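Local coordinates for protein cytochrome P450 monooxygenase (PDB 6KBH) that probably acts as a self-sufficient monooxygenase, joining a heme-binding P450 domain to FMN-binding and [2Fe-2S] reductase domains in one chain, at residues M401-R412 with L456-I465. Numbering follows the deposited sequence.
Sequences MEIQIFLEELTR and LLSRRQPVKI
Arg412 of helix 396-413 reaches the backbone of Arg459 in segment 456-465. Helix 396-413 is the L helix of the cytochrome P450 fold, which follows the heme-ligating Cys393. The segment, extended from Arg459 on, runs along it within the linker that leads from the P450 domain to the reductase strand 475-486.

In Arg412, CB leads to CG, which is anti to the carbonyl carbon (chi1 -74°), and the chain then bends at chi2. CD meets Leu456 CG at 4.0 Å. The guanidinium turns to the loop, where NH1 donates a hydrogen bond to Arg459 O at 2.7 Å. The donor stands above the carbonyl plane. NH2 lies 3.6 Å from Gln461 N. Arg459 CB lies over one guanidinium face and Glu408 OE1 over the opposite one, both offset toward the rim. The Glu408 contact, 3.3 Å from OE1 to Arg412 NH1, is a salt bridge held by charge, with the oxygen well above the guanidinium plane and no N-H directed to it. An alanine in place of Arg412 would probably leave Arg459 O without this donor and Glu408 without one of its positive neighbours.

Glu408 OE2 takes a weak hydrogen bond from Gln461 N, at 3.4 Å. Its stronger partner is Arg157 of helix 153-164, which forms a salt bridge with it. Nearby, Glu153 accepts a hydrogen bond from Val463 N.

Toward the start of the helix segment the contact is apolar. Met401 CB packs on Ile465 CD1 at 3.8 Å. Val463 crosses Met401 and Ile405 at about right angles. Its CG2 touches Met401 CG at 3.7 Å and Ile405 CG1 at 3.8 Å.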
loop_
_atom_site.group_PDB
_atom_site.type_symbol
_atom_site.label_atom_id
_atom_site.label_comp_id
_atom_site.label_asym_id
_atom_site.label_seq_id
_atom_site.Cartn_x
_atom_site.Cartn_y
_atom_site.Cartn_z
ATOM N N MET A 401 0.762 -7.461 6.343
ATOM C CA MET A 401 1.598 -8.638 6.129
ATOM C C MET A 401 0.902 -9.892 6.640
ATOM O O MET A 401 0.829 -10.912 5.943
ATOM C CB MET A 401 2.947 -8.449 6.826
ATOM C CG MET A 401 3.737 -9.733 6.988
ATOM S SD MET A 401 5.094 -9.630 8.169
ATOM C CE MET A 401 6.260 -8.632 7.245
ATOM N N GLU A 402 0.370 -9.817 7.858
ATOM C CA GLU A 402 -0.265 -10.961 8.500
ATOM C C GLU A 402 -1.393 -11.532 7.650
ATOM O O GLU A 402 -1.480 -12.748 7.442
ATOM C CB GLU A 402 -0.798 -10.516 9.851
ATOM C CG GLU A 402 -0.571 -11.464 10.963
ATOM C CD GLU A 402 -0.776 -10.788 12.283
ATOM O OE1 GLU A 402 -0.767 -9.540 12.331
ATOM O OE2 GLU A 402 -0.996 -11.501 13.266
ATOM N N ILE A 403 -2.281 -10.663 7.166
ATOM C CA ILE A 403 -3.388 -11.116 6.333
ATOM C C ILE A 403 -2.862 -11.730 5.046
ATOM O O ILE A 403 -3.312 -12.801 4.616
ATOM C CB ILE A 403 -4.353 -9.955 6.041
ATOM C CG1 ILE A 403 -4.932 -9.393 7.336
ATOM C CG2 ILE A 403 -5.474 -10.425 5.139
ATOM C CD1 ILE A 403 -5.819 -10.354 8.054
ATOM N N GLN A 404 -1.900 -11.056 4.411
ATOM C CA GLN A 404 -1.373 -11.520 3.129
ATOM C C GLN A 404 -0.846 -12.949 3.194
ATOM O O GLN A 404 -1.037 -13.727 2.259
ATOM C CB GLN A 404 -0.271 -10.579 2.655
ATOM C CG GLN A 404 -0.737 -9.507 1.707
ATOM C CD GLN A 404 0.285 -8.418 1.595
ATOM O OE1 GLN A 404 0.395 -7.581 2.479
ATOM N NE2 GLN A 404 1.070 -8.441 0.526
ATOM N N ILE A 405 -0.162 -13.307 4.278
ATOM C CA ILE A 405 0.391 -14.654 4.401
ATOM C C ILE A 405 -0.681 -15.662 4.807
ATOM O O ILE A 405 -0.685 -16.800 4.317
ATOM C CB ILE A 405 1.600 -14.667 5.355
ATOM C CG1 ILE A 405 2.523 -13.509 5.073
ATOM C CG2 ILE A 405 2.393 -15.927 5.144
ATOM C CD1 ILE A 405 3.348 -13.086 6.250
ATOM N N PHE A 406 -1.543 -15.288 5.752
ATOM C CA PHE A 406 -2.709 -16.108 6.024
ATOM C C PHE A 406 -3.391 -16.504 4.723
ATOM O O PHE A 406 -3.669 -17.688 4.474
ATOM C CB PHE A 406 -3.720 -15.369 6.907
ATOM C CG PHE A 406 -3.241 -15.016 8.289
ATOM C CD1 PHE A 406 -2.133 -15.639 8.841
ATOM C CD2 PHE A 406 -3.927 -14.084 9.050
ATOM C CE1 PHE A 406 -1.714 -15.313 10.118
ATOM C CE2 PHE A 406 -3.513 -13.755 10.330
ATOM C CZ PHE A 406 -2.406 -14.375 10.863
ATOM N N LEU A 407 -3.666 -15.512 3.888
ATOM C CA LEU A 407 -4.357 -15.715 2.631
ATOM C C LEU A 407 -3.446 -16.230 1.527
ATOM O O LEU A 407 -3.938 -16.500 0.428
ATOM C CB LEU A 407 -5.033 -14.414 2.187
ATOM C CG LEU A 407 -6.012 -14.499 1.013
ATOM C CD1 LEU A 407 -7.144 -15.477 1.324
ATOM C CD2 LEU A 407 -6.549 -13.129 0.636
ATOM N N GLU A 408 -2.141 -16.387 1.746
ATOM C CA GLU A 408 -1.487 -17.137 0.683
ATOM C C GLU A 408 -1.421 -18.621 1.014
ATOM O O GLU A 408 -1.663 -19.450 0.133
ATOM C CB GLU A 408 -0.095 -16.578 0.341
ATOM C CG GLU A 408 0.999 -16.663 1.373
ATOM C CD GLU A 408 2.372 -16.795 0.721
ATOM O OE1 GLU A 408 2.564 -17.729 -0.088
ATOM O OE2 GLU A 408 3.262 -15.975 1.026
ATOM N N GLU A 409 -1.177 -18.980 2.277
ATOM C CA GLU A 409 -1.115 -20.396 2.624
ATOM C C GLU A 409 -2.453 -21.091 2.395
ATOM O O GLU A 409 -2.491 -22.217 1.886
ATOM C CB GLU A 409 -0.670 -20.583 4.071
ATOM C CG GLU A 409 -0.379 -22.044 4.363
ATOM C CD GLU A 409 0.334 -22.281 5.673
ATOM O OE1 GLU A 409 0.413 -21.349 6.496
ATOM O OE2 GLU A 409 0.834 -23.412 5.870
ATOM N N LEU A 410 -3.561 -20.446 2.770
ATOM C CA LEU A 410 -4.860 -21.094 2.616
ATOM C C LEU A 410 -5.300 -21.147 1.158
ATOM O O LEU A 410 -6.085 -22.025 0.783
ATOM C CB LEU A 410 -5.910 -20.388 3.473
ATOM C CG LEU A 410 -5.550 -20.235 4.953
ATOM C CD1 LEU A 410 -6.569 -19.366 5.650
ATOM C CD2 LEU A 410 -5.432 -21.587 5.643
ATOM N N THR A 411 -4.818 -20.224 0.323
ATOM C CA THR A 411 -5.065 -20.342 -1.111
ATOM C C THR A 411 -4.086 -21.295 -1.779
ATOM O O THR A 411 -4.421 -21.904 -2.800
ATOM C CB THR A 411 -4.992 -18.976 -1.786
ATOM O OG1 THR A 411 -3.656 -18.458 -1.691
ATOM C CG2 THR A 411 -5.978 -18.018 -1.140
ATOM N N ARG A 412 -2.878 -21.424 -1.234
ATOM C CA ARG A 412 -1.929 -22.399 -1.760
ATOM C C ARG A 412 -2.395 -23.818 -1.468
ATOM O O ARG A 412 -2.645 -24.608 -2.385
ATOM C CB ARG A 412 -0.544 -22.163 -1.159
ATOM C CG ARG A 412 0.183 -20.955 -1.706
ATOM C CD ARG A 412 1.028 -21.303 -2.911
ATOM N NE ARG A 412 1.934 -20.210 -3.246
ATOM C CZ ARG A 412 3.022 -19.900 -2.548
ATOM N NH1 ARG A 412 3.350 -20.605 -1.473
ATOM N NH2 ARG A 412 3.787 -18.885 -2.927
ATOM N N LEU A 456 4.873 -27.094 -3.055
ATOM C CA LEU A 456 4.213 -25.784 -2.997
ATOM C C LEU A 456 4.556 -25.003 -1.735
ATOM O O LEU A 456 4.342 -23.788 -1.677
ATOM C CB LEU A 456 2.683 -25.926 -3.103
ATOM C CG LEU A 456 2.106 -24.939 -4.114
ATOM C CD1 LEU A 456 2.969 -25.009 -5.350
ATOM C CD2 LEU A 456 0.640 -25.212 -4.472
ATOM N N LEU A 457 5.020 -25.680 -0.701
ATOM C CA LEU A 457 5.252 -25.036 0.588
ATOM C C LEU A 457 6.583 -24.294 0.628
ATOM O O LEU A 457 6.663 -23.174 1.150
ATOM C CB LEU A 457 5.176 -26.080 1.717
ATOM C CG LEU A 457 4.002 -27.072 1.735
ATOM C CD1 LEU A 457 4.017 -28.008 0.530
ATOM C CD2 LEU A 457 4.045 -27.901 3.024
ATOM N N SER A 458 7.631 -24.898 0.068
ATOM C CA SER A 458 8.881 -24.178 -0.127
ATOM C C SER A 458 8.668 -22.912 -0.944
ATOM O O SER A 458 9.461 -21.967 -0.842
ATOM C CB SER A 458 9.906 -25.083 -0.809
ATOM O OG SER A 458 10.035 -26.320 -0.129
ATOM N N ARG A 459 7.622 -22.880 -1.772
ATOM C CA ARG A 459 7.191 -21.628 -2.391
ATOM C C ARG A 459 6.774 -20.636 -1.322
ATOM O O ARG A 459 5.879 -20.920 -0.515
ATOM C CB ARG A 459 6.014 -21.867 -3.331
ATOM C CG ARG A 459 6.268 -22.756 -4.505
ATOM C CD ARG A 459 5.248 -22.383 -5.560
ATOM N NE ARG A 459 5.725 -22.530 -6.927
ATOM C CZ ARG A 459 5.956 -23.699 -7.510
ATOM N NH1 ARG A 459 5.763 -24.825 -6.840
ATOM N NH2 ARG A 459 6.378 -23.739 -8.764
ATOM N N ARG A 460 7.405 -19.468 -1.319
ATOM C CA ARG A 460 6.993 -18.393 -0.433
ATOM C C ARG A 460 6.959 -17.114 -1.250
ATOM O O ARG A 460 7.920 -16.802 -1.965
ATOM C CB ARG A 460 7.906 -18.288 0.783
ATOM C CG ARG A 460 9.216 -17.536 0.646
ATOM C CD ARG A 460 9.485 -16.792 1.934
ATOM N NE ARG A 460 10.210 -15.552 1.689
ATOM C CZ ARG A 460 10.472 -14.650 2.627
ATOM N NH1 ARG A 460 10.064 -14.860 3.872
ATOM N NH2 ARG A 460 11.145 -13.544 2.326
ATOM N N GLN A 461 5.827 -16.402 -1.198
ATOM C CA GLN A 461 5.798 -15.146 -1.933
ATOM C C GLN A 461 6.174 -14.007 -1.008
ATOM O O GLN A 461 5.616 -13.899 0.090
ATOM C CB GLN A 461 4.426 -14.887 -2.533
ATOM C CG GLN A 461 4.436 -13.714 -3.487
ATOM C CD GLN A 461 3.080 -13.409 -4.050
ATOM O OE1 GLN A 461 2.074 -13.895 -3.551
ATOM N NE2 GLN A 461 3.041 -12.604 -5.107
ATOM N N PRO A 462 7.118 -13.161 -1.408
ATOM C CA PRO A 462 7.474 -12.012 -0.569
ATOM C C PRO A 462 6.273 -11.110 -0.331
ATOM O O PRO A 462 5.499 -10.813 -1.245
ATOM C CB PRO A 462 8.565 -11.300 -1.382
ATOM C CG PRO A 462 8.355 -11.762 -2.790
ATOM C CD PRO A 462 7.877 -13.177 -2.672
ATOM N N VAL A 463 6.116 -10.695 0.927
ATOM C CA VAL A 463 5.084 -9.735 1.281
ATOM C C VAL A 463 5.287 -8.438 0.497
ATOM O O VAL A 463 6.418 -8.042 0.184
ATOM C CB VAL A 463 5.123 -9.497 2.801
ATOM C CG1 VAL A 463 4.335 -8.273 3.190
ATOM C CG2 VAL A 463 4.600 -10.721 3.533
ATOM N N LYS A 464 4.178 -7.785 0.147
ATOM C CA LYS A 464 4.217 -6.428 -0.389
ATOM C C LYS A 464 3.250 -5.573 0.417
ATOM O O LYS A 464 2.031 -5.716 0.288
ATOM C CB LYS A 464 3.879 -6.403 -1.879
ATOM C CG LYS A 464 5.021 -6.932 -2.722
ATOM C CD LYS A 464 4.988 -6.442 -4.149
ATOM C CE LYS A 464 6.249 -6.901 -4.872
ATOM N NZ LYS A 464 7.494 -6.359 -4.260
ATOM N N ILE A 465 3.800 -4.695 1.257
ATOM C CA ILE A 465 3.016 -3.831 2.129
ATOM C C ILE A 465 3.569 -2.419 2.060
ATOM O O ILE A 465 4.740 -2.200 1.737
ATOM C CB ILE A 465 3.007 -4.309 3.600
ATOM C CG1 ILE A 465 4.434 -4.481 4.122
ATOM C CG2 ILE A 465 2.202 -5.564 3.747
ATOM C CD1 ILE A 465 4.548 -5.275 5.391
#